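Local coordinates for protein BA42 (Bizionia argentinensis, PDB 4OA3), which is of unknown function but consists of a stand-alone TPM domain that binds two calcium ions, at residues 21-25 and 137-141; 28-32 and 60-66; 14-18 and 141-145; 76-80 and 97-102; 88-94 and 124-129. All coordinates share one frame; numbering follows the deposited sequence.

Overall arrangement
Contacts 1 and 2 form the calcium end of the molecule: both are largely buried, they touch through hydrogen bonds, and both ligate one of the calcium ions, with Glu31 of contact 2 reaching the second as well. The other three are partly buried. Contact 3 shares Asn141 and helix 11-24 with contact 1, but away from the metal it becomes apolar packing with a salt bridge toward the surface. Contact 4, centred about 18 Å from the centre of contact 1, joins strand 76-81 to helix 95-105 by an arginine-aromatic stack. Contact 5 is mostly hydrophobic and aromatic, with waters at its rim; it lies farther from the chain centre, and its Trp94 touches Ile79 of contact 4.

Contact 1 of 5, residues 21-25 and 137-141; sequences IRDAE and DELPN. With CA (calcium ion), chain B.
Asn141, the residue most covered in this contact, sends its side chain toward the end of helix 11-24 and gives OD1 to a calcium ion at 2.3 Å. Its amide slides past Ile21, whose CG2 lies 3.5 Å from Asn141 OD1, so an apolar wall flanks the metal ligand. Asn141 ND2 sits over one face of the Arg22 guanidinium, 3.6 Å from NH2 and displaced toward the rim, with the two planes 48° apart. A bend at chi3 (-58°) turns the Arg22 head toward Asp137, but the salt bridge from Arg22 NH1 to Asp137 OD2 is long at 3.9 Å, and a water in the guanidinium plane links the two groups. A second water is gripped three ways, donating to Glu25 OE1 and Asp137 OD2 and accepting from Asn141 ND2. Glu25 binds the calcium ion in bidentate fashion, OE1 and OE2 each 2.5 Å from it; its carboxylate stands nearly perpendicular to the Asn141 amide (82°), and its OE2 also accepts from the backbone N of Ile32. Asp137 OD1, 2.4 Å from the calcium ion, the carbonyl oxygen of Leu139, a water and Glu31 OE1 bring the ligands to seven. The cation thus bridges close oxygens such as Glu25 OE1 and Asp137 OD1, in a calcium site built from a helix end and an irregular loop.

Contact 2 of 5, residues 28-32 and 60-66; sequences TSGEI and TKLQNGV. With CA (calcium ion), chain C; CA (calcium ion), chain B.
The carbonyl oxygen of Glu31 is held from the neighbouring strand by two groups: Val66 N donates to it at 2.8 Å, and Gly65 CA makes a CA-H...O contact at 3.3 Å. One step earlier Glu31 N donates to Asn64 O over 3.2 Å. Together these bonds set Glu31 beside Gly65 and Ile32 beside Val66 in parallel register. Ile32 and Val66 point the same way and lie alongside each other, CG1 to CG1. On the other face of the sheet, Glu31 CG passes Thr60 CG2 at 4.0 Å before the chain bends at chi2 (-88°) and delivers its carboxylate between two calcium ions. OE1 binds one at 2.4 Å and OE2 the other at 2.3 Å, while OE2 also accepts from the backbone N of Glu138. Just before the paired residues, Asn64 ND2 makes a weak bond to Ser29 OG, and an ST turn, Gly30 N to Thr28 OG1, shapes the approach to the strand. Asn64 N donates to Thr60 OG1, bracing the type I turn of residues 60-63 from just beyond it. The contact joins the starts of strands 31-37 and 65-71, the two strands of a beta-alpha-beta crossover through helix 44-54; Val66 faces Leu125 of helix 110-128 and Trp94, and strand 76-81 continues the sheet beyond strand 65-71.

Contact 3 of 5, residues 14-18 and 141-145; sequences EKAIV and NTISK. With CA (calcium ion), chain B.
The carboxylate of Glu14 receives Lys145 from above its plane rather than in line with it: NZ lies 2.9 Å from OE2 and 3.4 Å from OE1, a salt bridge in which the two chains come from opposite directions. Ile143 lies on that same side, its CD1 pressed 3.5 Å against Glu14 CG. The glutamate reaches this far because CG stands anti to the backbone N (chi1 -157°) and the chain beyond is extended. A water bridges the pair, donating to Glu14 OE2 and to Ile143 O and accepting from Lys145 NZ at 2.6 Å. Deeper in, the Ile17 and Ile143 side chains cross at about a right angle, CG2 of the first 3.7 Å from CD1 of the second, with Leu9 and helix 110-128 close around Ile17. Asn141 CB and O rest loosely on the methyls of Val18, the O being 3.8 Å from CG2. Replacing Glu14 by an alanine would probably leave the Lys145 ammonium without its counter-charge and take away the Glu14 CG side of the packing round Ile143 CD1. The ion pair and its water probably hold the partly exposed rim, while the apolar Ile17-Ile143 contact, in the buried part, joins the residue before strand 144-145 to helix 11-24.

Contact 4 of 5, residues 76-80 and 97-102; sequences TFVIY and TRNAIQ
Thr97 opens the helical side of the contact, its CG2 meeting the tip of Ile79 at 3.6 Å from CD1. The same CD1 then leans on the backbone N and CB of Arg98. Arg98 itself reaches across to the strand. With CG anti to the backbone N (chi1 169°) and a bend at chi3, its guanidinium lies flat on the ring of Phe77, the planes only 3° apart and the centres 4.1 Å apart, so NH1 sits over the ring near its rim. In the guanidinium plane NH2 donates to Phe77 O at 2.9 Å, although it approaches that oxygen from above the carbonyl plane. Two waters at the guanidinium edge extend the grip, one joining NH1 to Phe77 N and the other joining NH2 to Ile79 N. A leucine in place of Arg98 would probably lose the stack and leave Phe77 O and both waters without their arginine donors. A turn later Ile101 covers the opposite face of Phe77: its CG2 makes a CH-pi contact 3.8 Å from the ring centroid, so the phenyl is sandwiched between charge and methyl. Gln102 closes the row, OE1 coming obliquely to within 3.4 Å of Phe77 CE1. The helix segment runs roughly antiparallel to the strand, at 154° and 9.9 Å between axes. With helix 44-54 touching Val78 from the other side of the sheet, this is the layering of an alpha/beta/alpha sandwich.

Contact 5 of 5, residues 88-94 and 124-129; sequences VVSDDFW and ALAKYF
Two aromatic rings, Phe93 and Tyr128, slide past each other in opposite directions. Their planes are 75° apart and the centroids 5.5 Å, an oblique meeting in which Phe93 CE1 touches Tyr128 CE2. Val89 serves both rings: its CG1 makes a CH-pi contact over the face of Tyr128, 3.9 Å from the centroid, and also stands over the centre of the Phe93 ring. Trp94 lies beyond, one face of its indole covered by Phe93 CD2.

Among the aliphatic contacts, Phe93 reaches the helix because its CG is anti to the backbone N (chi1 -174°). This brings CZ to 3.6 Å from Ala124 CB. Leu125 CD2 touches both Phe93 CZ and Trp94 CH2, 4.1 Å from each. Val88 CG2 packs against Tyr128 CD1 and Phe129 CZ. Separately, the edge of the Phe93 ring meets a backbone carbonyl, Ala124 O. The arrangement lays the loop joining helices 83-86 and 95-105 against the C-terminal turns of helix 110-128; Ile85 of the first of these helices also touches Phe93, Leu125 and Phe129, and Val66 of the central sheet touches Trp94 and Leu125.

Polar links run through water and within the loop. One water accepts from Ser90 N and lies 2.6 Å from Tyr128 OH, and another donates to Val88 O while contacting the same hydroxyl weakly. Ser90 OG donates to Asp92 OD1 at 2.8 Å inside the type I turn of residues 90-93, which Phe93 N closes by bonding to Ser90 O.

Contact 1 of 5, residues 21-25 and 137-141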
# COMPACT_ATOMS: atom_id res chain seq x y z
N ILE A 21 -1.56 -3.78 -8.05
CA ILE A 21 -2.30 -4.25 -6.90
C ILE A 21 -2.99 -5.57 -7.23
O ILE A 21 -2.98 -6.50 -6.43
CB ILE A 21 -3.33 -3.19 -6.40
CG1 ILE A 21 -2.55 -1.97 -5.86
CG2 ILE A 21 -4.23 -3.78 -5.31
CD1 ILE A 21 -3.37 -0.74 -5.50
N ARG A 22 -3.64 -5.64 -8.41
CA ARG A 22 -4.33 -6.87 -8.78
C ARG A 22 -3.38 -8.06 -8.83
O ARG A 22 -3.71 -9.13 -8.32
CB ARG A 22 -5.01 -6.70 -10.14
CG ARG A 22 -5.89 -7.86 -10.54
CD ARG A 22 -6.80 -7.49 -11.70
NE ARG A 22 -7.64 -6.34 -11.37
CZ ARG A 22 -8.73 -6.37 -10.60
NH1 ARG A 22 -9.16 -7.52 -10.08
NH2 ARG A 22 -9.41 -5.26 -10.36
N ASP A 23 -2.19 -7.85 -9.35
CA ASP A 23 -1.19 -8.92 -9.43
C ASP A 23 -0.68 -9.30 -8.05
O ASP A 23 -0.58 -10.48 -7.72
CB ASP A 23 -0.01 -8.50 -10.33
CG ASP A 23 -0.34 -8.39 -11.80
OD1 ASP A 23 -1.25 -9.11 -12.26
OD2 ASP A 23 0.36 -7.63 -12.51
N ALA A 24 -0.41 -8.30 -7.19
CA ALA A 24 0.04 -8.57 -5.83
C ALA A 24 -0.98 -9.38 -5.03
O ALA A 24 -0.63 -10.26 -4.26
CB ALA A 24 0.32 -7.27 -5.11
N GLU A 25 -2.28 -9.08 -5.22
CA GLU A 25 -3.33 -9.77 -4.51
C GLU A 25 -3.62 -11.19 -5.04
O GLU A 25 -4.48 -11.87 -4.49
CB GLU A 25 -4.62 -8.91 -4.51
CG GLU A 25 -4.47 -7.66 -3.66
CD GLU A 25 -5.74 -6.85 -3.49
OE1 GLU A 25 -6.78 -7.25 -4.09
OE2 GLU A 25 -5.72 -5.82 -2.77
N ASP A 137 -11.86 -10.35 -3.20
CA ASP A 137 -11.20 -9.04 -3.37
C ASP A 137 -11.95 -8.13 -2.38
O ASP A 137 -13.03 -7.61 -2.67
CB ASP A 137 -11.31 -8.57 -4.82
CG ASP A 137 -10.41 -7.40 -5.15
OD1 ASP A 137 -9.92 -6.73 -4.20
OD2 ASP A 137 -10.18 -7.15 -6.35
N GLU A 138 -11.46 -8.10 -1.15
CA GLU A 138 -12.14 -7.46 -0.02
C GLU A 138 -12.16 -5.95 -0.03
O GLU A 138 -13.14 -5.36 0.42
CB GLU A 138 -11.53 -7.98 1.29
CG GLU A 138 -11.73 -9.47 1.51
CD GLU A 138 -11.01 -10.01 2.72
OE1 GLU A 138 -9.76 -10.02 2.70
OE2 GLU A 138 -11.68 -10.49 3.66
N LEU A 139 -11.11 -5.33 -0.53
CA LEU A 139 -11.00 -3.88 -0.60
C LEU A 139 -10.83 -3.46 -2.04
O LEU A 139 -10.12 -4.13 -2.79
CB LEU A 139 -9.79 -3.37 0.19
CG LEU A 139 -9.73 -3.79 1.67
CD1 LEU A 139 -8.46 -3.23 2.33
CD2 LEU A 139 -10.96 -3.36 2.45
N PRO A 140 -11.42 -2.33 -2.47
CA PRO A 140 -11.19 -1.86 -3.83
C PRO A 140 -9.72 -1.54 -4.12
O PRO A 140 -8.94 -1.24 -3.19
CB PRO A 140 -12.06 -0.61 -3.95
CG PRO A 140 -12.38 -0.23 -2.63
CD PRO A 140 -12.25 -1.40 -1.70
N ASN A 141 -9.32 -1.71 -5.37
CA ASN A 141 -7.94 -1.49 -5.77
C ASN A 141 -7.73 -0.05 -6.26
O ASN A 141 -6.60 0.32 -6.53
CB ASN A 141 -7.53 -2.47 -6.83
CG ASN A 141 -7.60 -3.92 -6.40
OD1 ASN A 141 -7.72 -4.27 -5.23
ND2 ASN A 141 -7.40 -4.79 -7.40
CA CA B . -8.16 -5.39 -3.29
O HOH W 1 -11.55 -8.21 -8.28
O HOH W 2 -7.45 -7.61 -6.74
O HOH W 3 -7.31 -3.36 -2.32

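Contact 2 of 5, residues 28-32 and 60-66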
# COMPACT_ATOMS: atom_id res chain seq x y z
N THR A 28 -1.07 -13.13 -2.29
CA THR A 28 -1.40 -13.09 -0.86
C THR A 28 -2.88 -12.86 -0.65
O THR A 28 -3.54 -12.34 -1.56
CB THR A 28 -0.62 -11.92 -0.19
OG1 THR A 28 -0.90 -11.89 1.21
CG2 THR A 28 -0.96 -10.55 -0.82
N SER A 29 -3.40 -13.22 0.53
CA SER A 29 -4.75 -12.88 0.93
C SER A 29 -4.77 -11.42 1.47
O SER A 29 -5.84 -10.88 1.71
CB SER A 29 -5.29 -13.81 1.99
OG SER A 29 -4.62 -13.62 3.22
N GLY A 30 -3.60 -10.80 1.64
CA GLY A 30 -3.53 -9.40 2.03
C GLY A 30 -4.12 -8.49 0.96
O GLY A 30 -4.22 -8.85 -0.22
N GLU A 31 -4.59 -7.33 1.41
CA GLU A 31 -5.24 -6.37 0.53
C GLU A 31 -4.48 -5.07 0.56
O GLU A 31 -4.10 -4.62 1.65
CB GLU A 31 -6.66 -6.16 0.97
CG GLU A 31 -7.54 -7.39 0.80
CD GLU A 31 -8.21 -7.53 -0.56
OE1 GLU A 31 -8.45 -6.48 -1.20
OE2 GLU A 31 -8.48 -8.68 -0.99
N ILE A 32 -4.21 -4.49 -0.59
CA ILE A 32 -3.38 -3.30 -0.70
C ILE A 32 -4.11 -2.13 -1.32
O ILE A 32 -4.76 -2.30 -2.33
CB ILE A 32 -2.10 -3.61 -1.54
CG1 ILE A 32 -1.28 -4.71 -0.89
CG2 ILE A 32 -1.26 -2.33 -1.75
CD1 ILE A 32 -0.35 -5.39 -1.82
N THR A 60 -11.40 -6.62 6.36
CA THR A 60 -10.80 -7.82 5.80
C THR A 60 -10.97 -8.91 6.88
O THR A 60 -10.89 -8.60 8.07
CB THR A 60 -9.33 -7.62 5.41
OG1 THR A 60 -8.52 -7.45 6.58
CG2 THR A 60 -9.14 -6.50 4.41
N LYS A 61 -11.19 -10.15 6.45
CA LYS A 61 -11.38 -11.27 7.39
C LYS A 61 -10.18 -11.40 8.33
O LYS A 61 -10.38 -11.60 9.54
CB LYS A 61 -11.54 -12.57 6.61
CG LYS A 61 -11.90 -13.75 7.51
CD LYS A 61 -12.17 -15.02 6.72
CE LYS A 61 -10.94 -15.54 6.02
NZ LYS A 61 -11.13 -16.93 5.51
N LEU A 62 -8.94 -11.35 7.78
CA LEU A 62 -7.72 -11.56 8.57
C LEU A 62 -7.04 -10.29 9.05
O LEU A 62 -5.92 -10.36 9.57
CB LEU A 62 -6.72 -12.41 7.78
CG LEU A 62 -7.22 -13.77 7.35
CD1 LEU A 62 -6.16 -14.51 6.55
CD2 LEU A 62 -7.65 -14.61 8.56
N GLN A 63 -7.71 -9.11 8.94
CA GLN A 63 -7.14 -7.85 9.41
C GLN A 63 -5.77 -7.65 8.79
O GLN A 63 -4.80 -7.27 9.46
CB GLN A 63 -7.11 -7.79 10.95
CG GLN A 63 -8.47 -8.13 11.56
CD GLN A 63 -8.49 -7.85 13.04
OE1 GLN A 63 -8.22 -8.73 13.85
NE2 GLN A 63 -8.74 -6.61 13.42
N ASN A 64 -5.71 -7.88 7.47
CA ASN A 64 -4.48 -7.83 6.73
C ASN A 64 -4.47 -6.86 5.54
O ASN A 64 -3.82 -7.10 4.54
CB ASN A 64 -4.02 -9.23 6.33
CG ASN A 64 -4.99 -9.95 5.44
OD1 ASN A 64 -6.09 -9.50 5.20
ND2 ASN A 64 -4.56 -11.07 4.88
N GLY A 65 -5.22 -5.79 5.68
CA GLY A 65 -5.14 -4.69 4.73
C GLY A 65 -3.93 -3.85 5.04
O GLY A 65 -3.50 -3.75 6.20
N VAL A 66 -3.33 -3.26 4.01
CA VAL A 66 -2.20 -2.36 4.18
C VAL A 66 -2.43 -1.17 3.27
O VAL A 66 -2.85 -1.34 2.12
CB VAL A 66 -0.81 -3.02 3.95
CG1 VAL A 66 -0.70 -3.64 2.56
CG2 VAL A 66 0.33 -2.02 4.17
CA CA C . -8.12 -10.88 -1.68
CA CA B . -8.16 -5.39 -3.29
O HOH W 4 -5.76 -10.61 -1.63
O HOH W 5 -8.23 -11.27 0.74
O HOH W 3 -7.31 -3.36 -2.32
O HOH W 6 -8.06 -9.76 -3.89

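Contact 3 of 5, residues 14-18 and 141-145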
# COMPACT_ATOMS: atom_id res chain seq x y z
N GLU A 14 -1.63 5.50 -13.45
CA GLU A 14 -2.62 5.00 -12.51
C GLU A 14 -3.05 3.59 -12.85
O GLU A 14 -3.19 2.73 -11.98
CB GLU A 14 -3.80 5.94 -12.52
CG GLU A 14 -4.60 5.87 -11.27
CD GLU A 14 -5.56 7.01 -11.03
OE1 GLU A 14 -5.50 8.05 -11.75
OE2 GLU A 14 -6.41 6.85 -10.13
N LYS A 15 -3.26 3.32 -14.15
CA LYS A 15 -3.62 2.00 -14.61
C LYS A 15 -2.54 0.97 -14.23
O LYS A 15 -2.88 -0.13 -13.81
CB LYS A 15 -3.86 2.01 -16.13
CG LYS A 15 -4.04 0.63 -16.75
CD LYS A 15 -3.96 0.71 -18.28
CE LYS A 15 -4.00 -0.61 -19.04
NZ LYS A 15 -3.82 -1.84 -18.21
N ALA A 16 -1.28 1.34 -14.35
CA ALA A 16 -0.17 0.45 -14.02
C ALA A 16 -0.17 0.12 -12.53
O ALA A 16 0.10 -1.02 -12.12
CB ALA A 16 1.15 1.08 -14.42
N ILE A 17 -0.52 1.11 -11.70
CA ILE A 17 -0.57 0.91 -10.26
C ILE A 17 -1.70 0.00 -9.86
O ILE A 17 -1.51 -0.92 -9.07
CB ILE A 17 -0.59 2.26 -9.54
CG1 ILE A 17 0.77 3.00 -9.78
CG2 ILE A 17 -0.85 2.09 -8.06
CD1 ILE A 17 0.70 4.46 -9.51
N VAL A 18 -2.90 0.24 -10.41
CA VAL A 18 -4.05 -0.60 -10.09
C VAL A 18 -3.79 -2.04 -10.57
O VAL A 18 -4.17 -2.99 -9.89
CB VAL A 18 -5.33 0.02 -10.71
CG1 VAL A 18 -6.52 -0.92 -10.58
CG2 VAL A 18 -5.65 1.35 -10.04
N ASN A 141 -9.32 -1.71 -5.37
CA ASN A 141 -7.94 -1.49 -5.77
C ASN A 141 -7.73 -0.05 -6.26
O ASN A 141 -6.60 0.32 -6.53
CB ASN A 141 -7.53 -2.47 -6.83
CG ASN A 141 -7.60 -3.92 -6.40
OD1 ASN A 141 -7.72 -4.27 -5.23
ND2 ASN A 141 -7.40 -4.79 -7.40
N THR A 142 -8.81 0.74 -6.29
CA THR A 142 -8.81 2.16 -6.67
C THR A 142 -7.79 2.93 -5.87
O THR A 142 -7.75 2.76 -4.64
CB THR A 142 -10.18 2.78 -6.26
OG1 THR A 142 -11.23 1.89 -6.54
CG2 THR A 142 -10.49 4.10 -6.92
N ILE A 143 -7.12 3.90 -6.50
CA ILE A 143 -6.23 4.79 -5.76
C ILE A 143 -7.13 5.82 -5.09
O ILE A 143 -7.97 6.46 -5.76
CB ILE A 143 -5.19 5.45 -6.68
CG1 ILE A 143 -4.31 4.36 -7.33
CG2 ILE A 143 -4.31 6.48 -5.89
CD1 ILE A 143 -3.21 4.90 -8.16
N SER A 144 -7.00 5.96 -3.79
CA SER A 144 -7.78 6.91 -3.03
C SER A 144 -7.05 8.25 -3.13
O SER A 144 -5.82 8.34 -2.95
CB SER A 144 -7.89 6.43 -1.58
OG SER A 144 -8.33 7.47 -0.73
N LYS A 145 -7.81 9.30 -3.45
CA LYS A 145 -7.24 10.65 -3.53
C LYS A 145 -7.89 11.59 -2.52
O LYS A 145 -9.10 11.60 -2.40
CB LYS A 145 -7.37 11.18 -4.95
CG LYS A 145 -6.60 10.32 -5.94
CD LYS A 145 -5.93 11.15 -7.01
CE LYS A 145 -5.13 10.29 -7.95
NZ LYS A 145 -5.99 9.33 -8.68
CA CA B . -8.16 -5.39 -3.29
O HOH W 7 -7.99 7.66 -8.22
O HOH W 3 -7.31 -3.36 -2.32

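Contact 4 of 5, residues 76-80 and 97-102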
# COMPACT_ATOMS: atom_id res chain seq x y z
N THR A 76 7.13 11.89 0.82
CA THR A 76 7.23 11.10 2.03
C THR A 76 6.05 10.15 1.98
O THR A 76 5.04 10.45 1.32
CB THR A 76 7.21 11.96 3.30
OG1 THR A 76 6.01 12.73 3.38
CG2 THR A 76 8.43 12.87 3.39
N PHE A 77 6.17 9.04 2.72
CA PHE A 77 5.14 8.02 2.72
C PHE A 77 5.19 7.21 3.96
O PHE A 77 6.20 7.19 4.69
CB PHE A 77 5.27 7.13 1.46
CG PHE A 77 6.56 6.37 1.36
CD1 PHE A 77 7.66 6.92 0.72
CD2 PHE A 77 6.66 5.08 1.87
CE1 PHE A 77 8.85 6.20 0.62
CE2 PHE A 77 7.86 4.38 1.78
CZ PHE A 77 8.93 4.94 1.13
N VAL A 78 4.12 6.48 4.20
CA VAL A 78 3.95 5.59 5.31
C VAL A 78 3.33 4.31 4.79
O VAL A 78 2.41 4.38 3.98
CB VAL A 78 2.99 6.22 6.39
CG1 VAL A 78 2.55 5.20 7.47
CG2 VAL A 78 3.66 7.39 7.05
N ILE A 79 3.79 3.18 5.29
CA ILE A 79 3.19 1.90 5.04
C ILE A 79 2.52 1.56 6.35
O ILE A 79 3.19 1.48 7.40
CB ILE A 79 4.22 0.85 4.64
CG1 ILE A 79 4.92 1.24 3.32
CG2 ILE A 79 3.54 -0.51 4.51
CD1 ILE A 79 6.32 0.60 3.19
N TYR A 80 1.19 1.48 6.32
CA TYR A 80 0.39 1.20 7.50
C TYR A 80 -0.38 -0.08 7.30
O TYR A 80 -1.27 -0.14 6.46
CB TYR A 80 -0.57 2.38 7.75
CG TYR A 80 -1.41 2.24 8.99
CD1 TYR A 80 -2.58 1.49 8.98
CD2 TYR A 80 -1.01 2.80 10.20
CE1 TYR A 80 -3.26 1.20 10.15
CE2 TYR A 80 -1.73 2.59 11.36
CZ TYR A 80 -2.86 1.79 11.34
OH TYR A 80 -3.58 1.54 12.49
N THR A 97 9.91 -3.21 1.26
CA THR A 97 8.88 -2.44 0.56
C THR A 97 9.25 -0.96 0.56
O THR A 97 9.24 -0.32 -0.48
CB THR A 97 7.53 -2.71 1.22
OG1 THR A 97 7.20 -4.11 1.11
CG2 THR A 97 6.39 -1.89 0.59
N ARG A 98 9.62 -0.45 1.74
CA ARG A 98 10.03 0.94 1.85
C ARG A 98 11.23 1.24 0.98
O ARG A 98 11.28 2.26 0.31
CB ARG A 98 10.33 1.31 3.31
CG ARG A 98 11.01 2.66 3.47
CD ARG A 98 10.97 3.14 4.91
NE ARG A 98 9.62 3.54 5.32
CZ ARG A 98 9.04 4.72 5.08
NH1 ARG A 98 9.69 5.67 4.41
NH2 ARG A 98 7.80 4.95 5.48
N ASN A 99 12.22 0.35 0.99
CA ASN A 99 13.43 0.57 0.20
C ASN A 99 13.12 0.57 -1.27
O ASN A 99 13.67 1.38 -2.01
CB ASN A 99 14.47 -0.49 0.52
CG ASN A 99 15.03 -0.35 1.93
OD1 ASN A 99 14.92 0.70 2.57
ND2 ASN A 99 15.56 -1.44 2.47
N ALA A 100 12.20 -0.31 -1.71
CA ALA A 100 11.81 -0.39 -3.12
C ALA A 100 11.11 0.87 -3.57
O ALA A 100 11.36 1.36 -4.67
CB ALA A 100 10.94 -1.61 -3.37
N ILE A 101 10.27 1.47 -2.71
CA ILE A 101 9.60 2.73 -3.05
C ILE A 101 10.60 3.90 -3.08
O ILE A 101 10.65 4.65 -4.04
CB ILE A 101 8.46 3.04 -2.06
CG1 ILE A 101 7.40 1.92 -2.07
CG2 ILE A 101 7.84 4.43 -2.34
CD1 ILE A 101 6.37 2.00 -0.94
N GLN A 102 11.40 4.01 -2.02
CA GLN A 102 12.35 5.10 -1.87
C GLN A 102 13.39 5.11 -2.99
O GLN A 102 13.75 6.16 -3.49
CB GLN A 102 13.06 5.00 -0.53
CG GLN A 102 13.91 6.25 -0.21
CD GLN A 102 13.03 7.47 -0.15
OE1 GLN A 102 12.03 7.48 0.56
NE2 GLN A 102 13.27 8.47 -0.99
O HOH W 8 9.00 8.62 3.67
O HOH W 9 6.24 3.41 7.05

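Contact 5 of 5, residues 88-94 and 124-129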
# COMPACT_ATOMS: atom_id res chain seq x y z
N VAL A 88 1.82 -10.60 13.86
CA VAL A 88 2.69 -11.73 13.44
C VAL A 88 4.04 -11.41 12.83
O VAL A 88 4.92 -12.27 12.86
CB VAL A 88 1.90 -12.72 12.55
CG1 VAL A 88 0.68 -13.24 13.27
CG2 VAL A 88 1.54 -12.11 11.18
N VAL A 89 4.20 -10.26 12.20
CA VAL A 89 5.43 -9.93 11.51
C VAL A 89 6.51 -9.40 12.43
O VAL A 89 6.21 -8.86 13.49
CB VAL A 89 5.20 -8.97 10.31
CG1 VAL A 89 4.15 -9.53 9.35
CG2 VAL A 89 4.88 -7.55 10.75
N SER A 90 7.76 -9.48 11.98
CA SER A 90 8.88 -8.97 12.76
C SER A 90 9.06 -7.47 12.51
O SER A 90 8.37 -6.88 11.67
CB SER A 90 10.15 -9.78 12.48
OG SER A 90 10.52 -9.79 11.11
N ASP A 91 10.00 -6.86 13.23
CA ASP A 91 10.24 -5.41 13.20
C ASP A 91 10.76 -4.89 11.85
O ASP A 91 10.54 -3.72 11.54
CB ASP A 91 11.21 -4.99 14.34
CG ASP A 91 11.08 -5.75 15.66
OD1 ASP A 91 10.04 -6.43 15.86
OD2 ASP A 91 12.04 -5.71 16.46
N ASP A 92 11.42 -5.74 11.06
CA ASP A 92 11.96 -5.36 9.75
C ASP A 92 11.00 -5.69 8.58
O ASP A 92 11.40 -5.56 7.43
CB ASP A 92 13.32 -6.09 9.53
CG ASP A 92 13.25 -7.60 9.31
OD1 ASP A 92 12.19 -8.20 9.60
OD2 ASP A 92 14.27 -8.17 8.85
N PHE A 93 9.76 -6.12 8.86
CA PHE A 93 8.82 -6.59 7.84
C PHE A 93 8.66 -5.71 6.62
O PHE A 93 8.71 -6.22 5.49
CB PHE A 93 7.47 -6.83 8.49
CG PHE A 93 6.47 -7.45 7.54
CD1 PHE A 93 6.65 -8.74 7.05
CD2 PHE A 93 5.39 -6.71 7.06
CE1 PHE A 93 5.76 -9.28 6.12
CE2 PHE A 93 4.48 -7.27 6.17
CZ PHE A 93 4.69 -8.54 5.68
N TRP A 94 8.49 -4.40 6.83
CA TRP A 94 8.27 -3.49 5.71
C TRP A 94 9.52 -2.89 5.10
O TRP A 94 9.40 -2.09 4.18
CB TRP A 94 7.31 -2.35 6.12
CG TRP A 94 5.91 -2.78 6.41
CD1 TRP A 94 5.23 -2.63 7.58
CD2 TRP A 94 5.02 -3.46 5.51
NE1 TRP A 94 3.94 -3.09 7.43
CE2 TRP A 94 3.79 -3.59 6.17
CE3 TRP A 94 5.14 -3.92 4.19
CZ2 TRP A 94 2.69 -4.20 5.56
CZ3 TRP A 94 4.03 -4.47 3.58
CH2 TRP A 94 2.84 -4.63 4.27
N ALA A 124 5.95 -9.90 0.53
CA ALA A 124 6.14 -9.91 1.99
C ALA A 124 4.92 -10.46 2.70
O ALA A 124 5.02 -11.31 3.58
CB ALA A 124 6.40 -8.50 2.49
N LEU A 125 3.74 -9.99 2.31
CA LEU A 125 2.50 -10.48 2.90
C LEU A 125 2.28 -11.94 2.64
O LEU A 125 1.72 -12.63 3.50
CB LEU A 125 1.31 -9.67 2.38
CG LEU A 125 1.27 -8.23 2.91
CD1 LEU A 125 0.31 -7.40 2.04
CD2 LEU A 125 0.86 -8.19 4.37
N ALA A 126 2.72 -12.43 1.47
CA ALA A 126 2.54 -13.84 1.10
C ALA A 126 3.20 -14.78 2.11
O ALA A 126 2.70 -15.89 2.30
CB ALA A 126 3.12 -14.10 -0.28
N LYS A 127 4.25 -14.32 2.77
CA LYS A 127 4.97 -15.12 3.75
C LYS A 127 4.07 -15.52 4.89
O LYS A 127 4.13 -16.65 5.36
CB LYS A 127 6.20 -14.38 4.25
CG LYS A 127 6.97 -15.12 5.32
CD LYS A 127 8.36 -14.59 5.44
CE LYS A 127 8.99 -15.17 6.70
NZ LYS A 127 10.46 -14.91 6.72
N TYR A 128 3.23 -14.58 5.35
CA TYR A 128 2.33 -14.79 6.47
C TYR A 128 0.87 -15.01 6.11
O TYR A 128 0.11 -15.51 6.94
CB TYR A 128 2.41 -13.55 7.38
CG TYR A 128 3.79 -13.36 7.96
CD1 TYR A 128 4.14 -13.95 9.17
CD2 TYR A 128 4.73 -12.56 7.33
CE1 TYR A 128 5.43 -13.82 9.69
CE2 TYR A 128 6.03 -12.43 7.84
CZ TYR A 128 6.35 -13.02 9.05
OH TYR A 128 7.61 -12.91 9.59
N PHE A 129 0.46 -14.63 4.90
CA PHE A 129 -0.93 -14.64 4.47
C PHE A 129 -1.00 -15.19 3.07
O PHE A 129 -1.13 -14.45 2.08
CB PHE A 129 -1.51 -13.20 4.52
CG PHE A 129 -1.53 -12.64 5.91
CD1 PHE A 129 -2.45 -13.09 6.84
CD2 PHE A 129 -0.60 -11.70 6.31
CE1 PHE A 129 -2.42 -12.64 8.15
CE2 PHE A 129 -0.58 -11.23 7.62
CZ PHE A 129 -1.46 -11.72 8.54
O HOH W 10 7.77 -12.62 12.88
O HOH W 11 8.72 -10.57 9.50